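Local coordinates for protein cytochrome c552 (Thermochromatium tepidum, PDB 5ZE8) that carries five covalently bound c-type hemes at low potential and probably transfers electrons in a thermophilic purple sulfur photosynthetic bacterium, at residues A[50-55]-A[268-273]; A[223-228]-A[254-259]. One frame throughout, in Å; residues are numbered along the deposited sequence.

Near the N terminus the chain runs through helix 50-57, inside the region related to cytochrome c554. Contact 1 joins this helix to residues 268-273, the loop between strand 267-268 and helix 278-283, and so closes a long loop of 212 intervening residues. Contact 2 falls within that loop. It brings residues 223-228, at the start of helix 226-229, up to residues 254-259, at the start of helix 256-260, with 25 residues between them. The two contacts are nested and do not cross. The nearest atoms of contact 1 and contact 2 are about 7 Å apart. Contact 1 borders one heme at its axial histidine; contact 2 joins the attachment segments of two others.

Contact 1: residues A[50-55]-A[268-273]; sequences EDIYRQ and ADHSMG. With HEC (heme c), chain D.
Ile-52 and Gln-55, one helical turn apart, meet the loop around His-270 in two different ways. Ile-52 lays its CG2 methyl over one face of the His-270 ring. The CH-pi contact is almost centred, with CG2 3.6 Å from the ring centroid and 9° off the ring normal. CG2 stands anti to the backbone N of Ile-52, while the CG1 branch passes beside His-270 ND1 and carries CD1 on to heme c, where it lies 3.6 Å from C3A. Gln-55 reaches the backbone instead. Its chain is extended beyond CG (chi2 168°), and OE1 accepts a nearly straight bond from His-270 N at 2.9 Å. The donor sits well above the amide carbonyl plane. His-270 is an axial ligand of this c-type heme, with NE2 2.1 Å from the iron; His-131 supplies the other ligand, giving the bis-histidine coordination common in multiheme cytochromes c. The ring rotation is further fixed by ND1, which donates to Ala-268 O at 2.8 Å, a partner in the ring plane. That bond probably makes the imidazole a more electron-rich ligand. Ala-268 N in turn holds propionate oxygen O2A of the same heme. Next to Gln-55, Asp-269 forms an Asx turn: OD1 takes Ser-271 N on its anti side and Ser-271 OG through its syn lone pair. The amide of Gln-55 stacks on this carboxylate, the planes 15° apart, with Gln-55 CD 3.2 Å from Asp-269 OD1. With an alanine here in place of the glutamine, the amide is gone, and His-270 N would probably lose this acceptor and the Asp-269 carboxylate its stacked neighbour. Ser-271 OG also lies against Gln-55 CB. Phe-267, in the preceding strand, extends the packing to Ile-52 and Gln-55.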
ATOM      1  N   GLU A  50      11.274 -10.528  18.575  1.00 17.33           N
ATOM      2  CA  GLU A  50      10.894  -9.217  18.996  1.00 16.86           C
ATOM      3  C   GLU A  50      11.196  -8.096  17.964  1.00 14.78           C
ATOM      4  O   GLU A  50      10.404  -7.188  17.800  1.00 14.73           O
ATOM      5  CB  GLU A  50      11.576  -8.887  20.378  1.00 21.61           C
ATOM      6  CG  GLU A  50      11.194  -7.543  20.994  1.00 29.19           C
ATOM      7  CD  GLU A  50      10.363  -7.658  22.253  1.00 38.40           C
ATOM      8  OE1 GLU A  50       9.286  -8.346  22.218  1.00 39.72           O
ATOM      9  OE2 GLU A  50      10.830  -7.057  23.269  1.00 44.23           O
ATOM     10  N   ASP A  51      12.335  -8.150  17.306  1.00 13.89           N
ATOM     11  CA  ASP A  51      12.705  -7.178  16.363  1.00 16.08           C
ATOM     12  C   ASP A  51      11.728  -7.105  15.173  1.00 13.41           C
ATOM     13  O   ASP A  51      11.258  -6.036  14.792  1.00 15.17           O
ATOM     14  CB  ASP A  51      14.152  -7.340  15.926  1.00 20.31           C
ATOM     15  CG  ASP A  51      15.168  -7.075  17.090  1.00 26.45           C
ATOM     16  OD1 ASP A  51      14.856  -6.287  17.983  1.00 33.96           O
ATOM     17  OD2 ASP A  51      16.246  -7.702  17.139  1.00 34.05           O
ATOM     18  N   ILE A  52      11.343  -8.264  14.674  1.00 13.12           N
ATOM     19  CA  ILE A  52      10.337  -8.310  13.577  1.00 13.92           C
ATOM     20  C   ILE A  52       8.976  -7.885  14.117  1.00 11.44           C
ATOM     21  O   ILE A  52       8.257  -7.136  13.448  1.00 12.26           O
ATOM     22  CB  ILE A  52      10.295  -9.714  12.941  1.00 12.51           C
ATOM     23  CG1 ILE A  52      11.453  -9.795  11.925  1.00 14.27           C
ATOM     24  CG2 ILE A  52       9.042  -9.958  12.155  1.00 12.82           C
ATOM     25  CD1 ILE A  52      11.778 -11.181  11.461  1.00 14.24           C
ATOM     26  N   TYR A  53       8.627  -8.361  15.340  1.00 11.46           N
ATOM     27  CA  TYR A  53       7.400  -7.918  15.960  1.00 12.76           C
ATOM     28  C   TYR A  53       7.286  -6.395  16.067  1.00 13.47           C
ATOM     29  O   TYR A  53       6.259  -5.805  15.713  1.00 12.70           O
ATOM     30  CB  TYR A  53       7.211  -8.534  17.361  1.00 12.09           C
ATOM     31  CG  TYR A  53       5.932  -8.064  18.059  1.00 14.64           C
ATOM     32  CD1 TYR A  53       4.704  -8.656  17.797  1.00 14.18           C
ATOM     33  CD2 TYR A  53       5.989  -6.968  18.887  1.00 15.59           C
ATOM     34  CE1 TYR A  53       3.603  -8.221  18.463  1.00 18.16           C
ATOM     35  CE2 TYR A  53       4.878  -6.483  19.509  1.00 18.95           C
ATOM     36  CZ  TYR A  53       3.695  -7.114  19.259  1.00 20.42           C
ATOM     37  OH  TYR A  53       2.640  -6.598  19.908  1.00 23.85           O
ATOM     38  N   ARG A  54       8.362  -5.768  16.515  1.00 12.37           N
ATOM     39  CA  ARG A  54       8.333  -4.318  16.642  1.00 13.39           C
ATOM     40  C   ARG A  54       8.035  -3.612  15.294  1.00 13.26           C
ATOM     41  O   ARG A  54       7.212  -2.705  15.190  1.00 14.84           O
ATOM     42  CB  ARG A  54       9.633  -3.737  17.210  1.00 16.54           C
ATOM     43  CG  ARG A  54       9.660  -2.222  17.240  1.00 20.60           C
ATOM     44  CD  ARG A  54      10.790  -1.689  18.127  1.00 25.86           C
ATOM     45  NE  ARG A  54      11.853  -2.560  18.077  1.00 29.45           N
ATOM     46  CZ  ARG A  54      12.312  -3.432  18.989  1.00 28.50           C
ATOM     47  NH1 ARG A  54      12.014  -3.459  20.275  1.00 38.51           N
ATOM     48  NH2 ARG A  54      13.223  -4.289  18.544  1.00 27.62           N
ATOM     49  N   GLN A  55       8.682  -4.104  14.238  1.00 11.47           N
ATOM     50  CA  GLN A  55       8.473  -3.536  12.901  1.00 11.57           C
ATOM     51  C   GLN A  55       7.055  -3.782  12.408  1.00 10.62           C
ATOM     52  O   GLN A  55       6.403  -2.828  11.906  1.00 11.58           O
ATOM     53  CB  GLN A  55       9.479  -4.157  11.962  1.00 11.39           C
ATOM     54  CG  GLN A  55      10.947  -3.734  12.203  1.00 12.15           C
ATOM     55  CD  GLN A  55      11.951  -4.587  11.437  1.00 13.62           C
ATOM     56  OE1 GLN A  55      11.662  -5.662  10.933  1.00 13.86           O
ATOM     57  NE2 GLN A  55      13.235  -4.128  11.526  1.00 16.48           N
ATOM     58  N   ALA A 268      15.125  -9.672   7.314  1.00 15.80           N
ATOM     59  CA  ALA A 268      14.144  -8.981   6.403  1.00 16.23           C
ATOM     60  C   ALA A 268      13.260  -8.040   7.236  1.00 17.29           C
ATOM     61  O   ALA A 268      12.572  -8.435   8.203  1.00 16.71           O
ATOM     62  CB  ALA A 268      13.269  -9.968   5.599  1.00 16.36           C
ATOM     63  N   ASP A 269      13.387  -6.757   6.984  1.00 14.09           N
ATOM     64  CA  ASP A 269      12.628  -5.713   7.638  1.00 13.73           C
ATOM     65  C   ASP A 269      11.111  -5.877   7.339  1.00 13.05           C
ATOM     66  O   ASP A 269      10.696  -5.976   6.176  1.00 13.46           O
ATOM     67  CB  ASP A 269      13.108  -4.349   7.175  1.00 14.67           C
ATOM     68  CG  ASP A 269      12.591  -3.198   8.030  1.00 21.98           C
ATOM     69  OD1 ASP A 269      11.523  -3.205   8.628  1.00 18.29           O
ATOM     70  OD2 ASP A 269      13.321  -2.213   8.240  1.00 25.73           O
ATOM     71  N   HIS A 270      10.338  -6.027   8.420  1.00 11.05           N
ATOM     72  CA  HIS A 270       8.859  -6.192   8.311  1.00 11.03           C
ATOM     73  C   HIS A 270       8.068  -4.886   8.474  1.00 10.67           C
ATOM     74  O   HIS A 270       6.819  -4.900   8.575  1.00 10.79           O
ATOM     75  CB  HIS A 270       8.391  -7.222   9.276  1.00 10.06           C
ATOM     76  CG  HIS A 270       8.611  -8.627   8.850  1.00  9.51           C
ATOM     77  ND1 HIS A 270       9.872  -9.176   8.589  1.00  8.97           N
ATOM     78  CD2 HIS A 270       7.712  -9.642   8.734  1.00  9.73           C
ATOM     79  CE1 HIS A 270       9.686 -10.490   8.362  1.00  9.55           C
ATOM     80  NE2 HIS A 270       8.390 -10.773   8.406  1.00 10.12           N
ATOM     81  N   SER A 271       8.700  -3.741   8.487  1.00 10.97           N
ATOM     82  CA  SER A 271       7.948  -2.457   8.628  1.00 11.40           C
ATOM     83  C   SER A 271       7.012  -2.221   7.449  1.00 11.37           C
ATOM     84  O   SER A 271       5.917  -1.700   7.697  1.00 11.48           O
ATOM     85  CB  SER A 271       8.925  -1.243   8.688  1.00 12.30           C
ATOM     86  OG  SER A 271       9.752  -1.328   9.875  1.00 15.91           O
ATOM     87  N   MET A 272       7.486  -2.456   6.214  1.00 10.97           N
ATOM     88  CA  MET A 272       6.636  -2.412   5.015  1.00 10.55           C
ATOM     89  C   MET A 272       5.804  -1.129   4.960  1.00 11.53           C
ATOM     90  O   MET A 272       4.572  -1.133   4.807  1.00 11.78           O
ATOM     91  CB  MET A 272       5.788  -3.686   4.970  1.00 11.76           C
ATOM     92  CG  MET A 272       6.682  -4.912   4.832  1.00 12.63           C
ATOM     93  SD  MET A 272       5.727  -6.430   4.447  1.00 14.69           S
ATOM     94  CE  MET A 272       6.254  -7.470   5.727  1.00 14.52           C
ATOM     95  N   GLY A 273       6.491  -0.030   5.099  1.00 10.89           N
ATOM     96  CA  GLY A 273       5.898   1.280   4.955  1.00 12.13           C
ATOM     97  C   GLY A 273       5.724   1.754   3.519  1.00 12.13           C
ATOM     98  O   GLY A 273       6.516   1.470   2.612  1.00 12.55           O
TER
HETATM   99 FE   HEC D 503       7.469 -12.622   8.213  1.00 10.05          FE
HETATM  100  CHA HEC D 503      10.405 -13.593   6.620  1.00 10.39           C
HETATM  101  CHB HEC D 503       8.655 -13.810  11.139  1.00 10.16           C
HETATM  102  CHC HEC D 503       4.825 -11.077   9.897  1.00  9.28           C
HETATM  103  CHD HEC D 503       5.997 -12.028   5.234  1.00  8.52           C
HETATM  104  NA  HEC D 503       9.164 -13.491   8.767  1.00  9.78           N
HETATM  105  C1A HEC D 503      10.257 -13.784   7.995  1.00 10.97           C
HETATM  106  C2A HEC D 503      11.312 -14.286   8.829  1.00 10.23           C
HETATM  107  C3A HEC D 503      10.806 -14.371  10.124  1.00 10.78           C
HETATM  108  C4A HEC D 503       9.495 -13.875  10.053  1.00 10.10           C
HETATM  109  CMA HEC D 503      11.485 -14.838  11.413  1.00 11.45           C
HETATM  110  CAA HEC D 503      12.739 -14.584   8.321  1.00 12.00           C
HETATM  111  CBA HEC D 503      13.508 -13.266   8.475  1.00 13.61           C
HETATM  112  CGA HEC D 503      14.952 -13.421   8.036  1.00 19.47           C
HETATM  113  O1A HEC D 503      15.612 -14.445   8.373  1.00 17.18           O
HETATM  114  O2A HEC D 503      15.526 -12.461   7.496  1.00 21.56           O
HETATM  115  NB  HEC D 503       6.836 -12.476  10.147  1.00  9.15           N
HETATM  116  C1B HEC D 503       7.464 -13.081  11.143  1.00  9.74           C
HETATM  117  C2B HEC D 503       6.748 -12.764  12.367  1.00 10.37           C
HETATM  118  C3B HEC D 503       5.708 -11.961  12.057  1.00  9.37           C
HETATM  119  C4B HEC D 503       5.738 -11.816  10.623  1.00  9.93           C
HETATM  120  CMB HEC D 503       7.191 -13.186  13.750  1.00 10.73           C
HETATM  121  CAB HEC D 503       4.754 -11.207  12.876  1.00  9.41           C
HETATM  122  CBB HEC D 503       5.275 -10.368  13.870  1.00 10.42           C
HETATM  123  NC  HEC D 503       5.764 -11.737   7.670  1.00  8.59           N
HETATM  124  C1C HEC D 503       4.812 -11.111   8.468  1.00  9.77           C
HETATM  125  C2C HEC D 503       3.781 -10.557   7.679  1.00  8.90           C
HETATM  126  C3C HEC D 503       4.031 -10.885   6.351  1.00  9.42           C
HETATM  127  C4C HEC D 503       5.308 -11.589   6.363  1.00  8.71           C
HETATM  128  CMC HEC D 503       2.550  -9.899   8.263  1.00  9.06           C
HETATM  129  CAC HEC D 503       3.216 -10.526   5.147  1.00  8.90           C
HETATM  130  CBC HEC D 503       2.808  -9.162   4.927  1.00  8.63           C
HETATM  131  ND  HEC D 503       8.065 -12.770   6.363  1.00  9.29           N
HETATM  132  C1D HEC D 503       7.298 -12.497   5.245  1.00  9.21           C
HETATM  133  C2D HEC D 503       8.064 -12.717   3.983  1.00 10.51           C
HETATM  134  C3D HEC D 503       9.282 -13.148   4.386  1.00 10.41           C
HETATM  135  C4D HEC D 503       9.305 -13.181   5.872  1.00 10.04           C
HETATM  136  CMD HEC D 503       7.535 -12.644   2.590  1.00  8.63           C
HETATM  137  CAD HEC D 503      10.415 -13.527   3.479  1.00 11.03           C
HETATM  138  CBD HEC D 503      11.217 -12.293   3.045  1.00 12.53           C
HETATM  139  CGD HEC D 503      12.074 -12.626   1.832  1.00 15.55           C
HETATM  140  O1D HEC D 503      11.916 -12.045   0.750  1.00 16.36           O
HETATM  141  O2D HEC D 503      13.001 -13.403   1.976  1.00 19.92           O

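Contact 2: residues A[223-228]-A[254-259]. With HEC (heme c), chain F.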
ATOM      1  N   ASP A 223       4.792 -13.872  -5.134  1.00 11.38           N
ATOM      2  CA  ASP A 223       3.700 -14.701  -4.611  1.00 12.36           C
ATOM      3  C   ASP A 223       3.305 -14.345  -3.188  1.00 10.80           C
ATOM      4  O   ASP A 223       2.153 -14.600  -2.820  1.00 11.86           O
ATOM      5  CB  ASP A 223       4.087 -16.201  -4.665  1.00 13.01           C
ATOM      6  CG  ASP A 223       4.110 -16.756  -6.107  1.00 18.36           C
ATOM      7  OD1 ASP A 223       3.912 -16.026  -7.108  1.00 17.13           O
ATOM      8  OD2 ASP A 223       4.374 -17.967  -6.232  1.00 21.68           O
ATOM      9  N   ALA A 224       4.252 -13.823  -2.429  1.00 11.26           N
ATOM     10  CA  ALA A 224       4.026 -13.471  -1.017  1.00 11.14           C
ATOM     11  C   ALA A 224       3.058 -12.300  -0.919  1.00 10.28           C
ATOM     12  O   ALA A 224       2.550 -12.078   0.219  1.00 11.74           O
ATOM     13  CB  ALA A 224       5.322 -13.123  -0.339  1.00 11.09           C
ATOM     14  N   CYS A 225       2.840 -11.536  -1.988  1.00 10.58           N
ATOM     15  CA  CYS A 225       2.104 -10.268  -1.875  1.00 10.82           C
ATOM     16  C   CYS A 225       0.889 -10.226  -2.795  1.00 10.70           C
ATOM     17  O   CYS A 225      -0.022  -9.446  -2.581  1.00 11.09           O
ATOM     18  CB  CYS A 225       3.037  -9.095  -2.254  1.00 11.44           C
ATOM     19  SG  CYS A 225       4.691  -9.221  -1.496  1.00 10.79           S
ATOM     20  N   MET A 226       0.914 -10.964  -3.917  1.00 11.44           N
ATOM     21  CA  MET A 226       0.004 -10.669  -5.004  1.00 12.92           C
ATOM     22  C   MET A 226      -1.448 -10.924  -4.717  1.00 11.97           C
ATOM     23  O   MET A 226      -2.285 -10.222  -5.332  1.00 13.13           O
ATOM     24  CB  MET A 226       0.391 -11.401  -6.335  1.00 15.33           C
ATOM     25  CG  MET A 226       1.577 -10.854  -7.033  1.00 20.24           C
ATOM     26  SD  MET A 226       1.279  -9.178  -7.658  1.00 32.77           S
ATOM     27  CE  MET A 226       2.136  -8.580  -6.324  1.00 21.88           C
ATOM     28  N   GLY A 227      -1.804 -11.868  -3.872  1.00 10.54           N
ATOM     29  CA  GLY A 227      -3.258 -12.105  -3.622  1.00 10.67           C
ATOM     30  C   GLY A 227      -3.986 -10.858  -3.112  1.00 10.46           C
ATOM     31  O   GLY A 227      -5.159 -10.585  -3.414  1.00 11.04           O
ATOM     32  N   CYS A 228      -3.270 -10.119  -2.288  1.00  9.25           N
ATOM     33  CA  CYS A 228      -3.811  -8.868  -1.707  1.00  8.84           C
ATOM     34  C   CYS A 228      -3.474  -7.647  -2.447  1.00 10.77           C
ATOM     35  O   CYS A 228      -4.188  -6.625  -2.255  1.00 11.50           O
ATOM     36  CB  CYS A 228      -3.330  -8.723  -0.255  1.00  9.34           C
ATOM     37  SG  CYS A 228      -3.821 -10.172   0.725  1.00  9.78           S
ATOM     38  N   VAL A 254      12.179  -7.385 -10.418  1.00 16.41           N
ATOM     39  CA  VAL A 254      12.547  -7.284  -8.984  1.00 15.88           C
ATOM     40  C   VAL A 254      11.314  -7.730  -8.153  1.00 18.46           C
ATOM     41  O   VAL A 254      10.233  -7.204  -8.344  1.00 20.83           O
ATOM     42  CB  VAL A 254      12.884  -5.864  -8.627  1.00 16.85           C
ATOM     43  CG1 VAL A 254      13.265  -5.697  -7.166  1.00 16.55           C
ATOM     44  CG2 VAL A 254      14.042  -5.432  -9.559  1.00 18.73           C
ATOM     45  N   ALA A 255      11.529  -8.645  -7.185  1.00 15.72           N
ATOM     46  CA  ALA A 255      10.531  -9.119  -6.202  1.00 14.12           C
ATOM     47  C   ALA A 255      10.183  -7.949  -5.271  1.00 12.20           C
ATOM     48  O   ALA A 255      11.068  -7.147  -4.957  1.00 11.35           O
ATOM     49  CB  ALA A 255      11.114 -10.242  -5.381  1.00 13.48           C
ATOM     50  N   CYS A 256       8.892  -7.877  -4.891  1.00 11.92           N
ATOM     51  CA  CYS A 256       8.436  -6.767  -4.016  1.00 11.59           C
ATOM     52  C   CYS A 256       9.339  -6.647  -2.793  1.00 11.73           C
ATOM     53  O   CYS A 256       9.691  -5.587  -2.333  1.00 10.76           O
ATOM     54  CB  CYS A 256       6.963  -7.031  -3.552  1.00 11.75           C
ATOM     55  SG  CYS A 256       5.815  -7.587  -4.779  1.00 12.30           S
ATOM     56  N   GLN A 257       9.743  -7.828  -2.232  1.00 11.22           N
ATOM     57  CA  GLN A 257      10.548  -7.889  -1.031  1.00 12.15           C
ATOM     58  C   GLN A 257      11.900  -7.216  -1.146  1.00 11.75           C
ATOM     59  O   GLN A 257      12.420  -6.741  -0.140  1.00 12.37           O
ATOM     60  CB  GLN A 257      10.757  -9.326  -0.575  1.00 11.83           C
ATOM     61  CG  GLN A 257       9.486 -10.062  -0.222  1.00 12.76           C
ATOM     62  CD  GLN A 257       8.895 -10.817  -1.395  1.00 11.93           C
ATOM     63  OE1 GLN A 257       8.714 -10.298  -2.517  1.00 13.03           O
ATOM     64  NE2 GLN A 257       8.487 -12.062  -1.126  1.00 10.99           N
ATOM     65  N   THR A 258      12.491  -7.247  -2.331  1.00 11.99           N
ATOM     66  CA  THR A 258      13.779  -6.588  -2.443  1.00 14.83           C
ATOM     67  C   THR A 258      13.785  -5.146  -2.085  1.00 14.93           C
ATOM     68  O   THR A 258      14.727  -4.675  -1.446  1.00 16.66           O
ATOM     69  CB  THR A 258      14.412  -6.830  -3.837  1.00 16.92           C
ATOM     70  OG1 THR A 258      14.145  -8.169  -4.220  1.00 18.88           O
ATOM     71  CG2 THR A 258      15.872  -6.576  -3.811  1.00 19.03           C
ATOM     72  N   CYS A 259      12.660  -4.434  -2.316  1.00 14.22           N
ATOM     73  CA  CYS A 259      12.507  -3.080  -1.887  1.00 13.16           C
ATOM     74  C   CYS A 259      11.779  -2.925  -0.542  1.00 11.98           C
ATOM     75  O   CYS A 259      12.087  -2.046   0.211  1.00 14.61           O
ATOM     76  CB  CYS A 259      11.709  -2.306  -2.959  1.00 12.68           C
ATOM     77  SG  CYS A 259      12.710  -2.228  -4.453  1.00 14.71           S
TER
HETATM   78 FE   HEC F 505       6.254  -0.865  -3.922  1.00 10.93          FE
HETATM   79  CHA HEC F 505       5.071   1.888  -2.444  1.00 10.66           C
HETATM   80  CHB HEC F 505       3.373  -2.567  -3.214  1.00 11.64           C
HETATM   81  CHC HEC F 505       7.412  -3.609  -5.634  1.00 11.05           C
HETATM   82  CHD HEC F 505       9.329   0.620  -4.203  1.00 11.41           C
HETATM   83  NA  HEC F 505       4.531  -0.452  -3.028  1.00  9.91           N
HETATM   84  C1A HEC F 505       4.202   0.819  -2.513  1.00 10.29           C
HETATM   85  C2A HEC F 505       2.878   0.788  -1.958  1.00 10.56           C
HETATM   86  C3A HEC F 505       2.442  -0.494  -2.171  1.00 12.11           C
HETATM   87  C4A HEC F 505       3.443  -1.252  -2.828  1.00 12.88           C
HETATM   88  CMA HEC F 505       1.072  -1.083  -1.823  1.00 12.59           C
HETATM   89  CAA HEC F 505       2.104   1.983  -1.350  1.00 11.24           C
HETATM   90  CBA HEC F 505       1.434   2.823  -2.432  1.00 11.77           C
HETATM   91  CGA HEC F 505       0.643   4.003  -1.927  1.00 13.30           C
HETATM   92  O1A HEC F 505      -0.519   3.853  -1.481  1.00 11.65           O
HETATM   93  O2A HEC F 505       1.207   5.140  -1.958  1.00 13.72           O
HETATM   94  NB  HEC F 505       5.565  -2.735  -4.350  1.00 11.41           N
HETATM   95  C1B HEC F 505       4.370  -3.221  -3.894  1.00 11.33           C
HETATM   96  C2B HEC F 505       4.197  -4.557  -4.345  1.00 10.62           C
HETATM   97  C3B HEC F 505       5.326  -4.922  -5.076  1.00 11.81           C
HETATM   98  C4B HEC F 505       6.167  -3.704  -5.060  1.00 10.61           C
HETATM   99  CMB HEC F 505       2.975  -5.460  -4.128  1.00 11.16           C
HETATM  100  CAB HEC F 505       5.656  -6.116  -5.874  1.00 11.37           C
HETATM  101  CBB HEC F 505       4.713  -6.454  -6.857  1.00 11.71           C
HETATM  102  NC  HEC F 505       8.026  -1.389  -4.763  1.00 10.32           N
HETATM  103  C1C HEC F 505       8.254  -2.547  -5.439  1.00 11.71           C
HETATM  104  C2C HEC F 505       9.654  -2.588  -5.743  1.00 10.79           C
HETATM  105  C3C HEC F 505      10.247  -1.429  -5.321  1.00 11.88           C
HETATM  106  C4C HEC F 505       9.178  -0.643  -4.736  1.00 11.17           C
HETATM  107  CMC HEC F 505      10.371  -3.779  -6.376  1.00 12.22           C
HETATM  108  CAC HEC F 505      11.677  -0.917  -5.406  1.00 12.16           C
HETATM  109  CBC HEC F 505      12.283  -0.909  -6.680  1.00 14.14           C
HETATM  110  ND  HEC F 505       6.983   0.882  -3.488  1.00 11.64           N
HETATM  111  C1D HEC F 505       8.296   1.328  -3.584  1.00 11.87           C
HETATM  112  C2D HEC F 505       8.468   2.665  -2.974  1.00 11.41           C
HETATM  113  C3D HEC F 505       7.277   3.071  -2.497  1.00 11.42           C
HETATM  114  C4D HEC F 505       6.398   1.911  -2.837  1.00 10.50           C
HETATM  115  CMD HEC F 505       9.740   3.426  -2.957  1.00 12.47           C
HETATM  116  CAD HEC F 505       6.896   4.328  -1.775  1.00 11.54           C
HETATM  117  CBD HEC F 505       5.843   5.110  -2.523  1.00 12.30           C
HETATM  118  CGD HEC F 505       4.450   5.131  -1.914  1.00 12.21           C
HETATM  119  O1D HEC F 505       4.259   4.796  -0.748  1.00 14.70           O
HETATM  120  O2D HEC F 505       3.565   5.519  -2.662  1.00 14.53           O
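Met-226 turns its side chain back on itself to reach Cys-256 and the heme that Cys-256 carries. Its CB does not aim at the other segment, and CG continues from there with chi1 -73°. The chain bends at chi2 (-66°), which sets SD, and again at chi3, which brings CE round to make the approach. This terminal methyl lies 4.1 Å from Cys-256 SG and 3.4 Å from heme CBB, with the ring methyl CMB a little farther off. Cys-256 SG itself is bonded to CAB of this heme at 1.8 Å, and Cys-259 SG is bonded to CAC. The two cysteines belong to a CXXCH heme-attachment motif of c-type cytochromes, here Cys-Gln-Thr-Cys-His. The facing segment is another one, Cys-Met-Gly-Cys-His, in which Cys-225 and Cys-228 are linked to a different heme. The contact therefore sets two attachment segments side by side. Cys-225 SG packs 3.8 Å from Cys-256 CB and equally close to Cys-256 SG; each sulfur is already tied to its own heme, so this is apolar packing and no disulfide. Ala-224 CB meets the Gln-257 amide at NE2, 3.4 Å away. That NE2 donates to Leu-219 O and Thr-221 O, just ahead of the 223-228 segment. Tyr-153 OH bonds with both Asp-223 O and Gly-227 N.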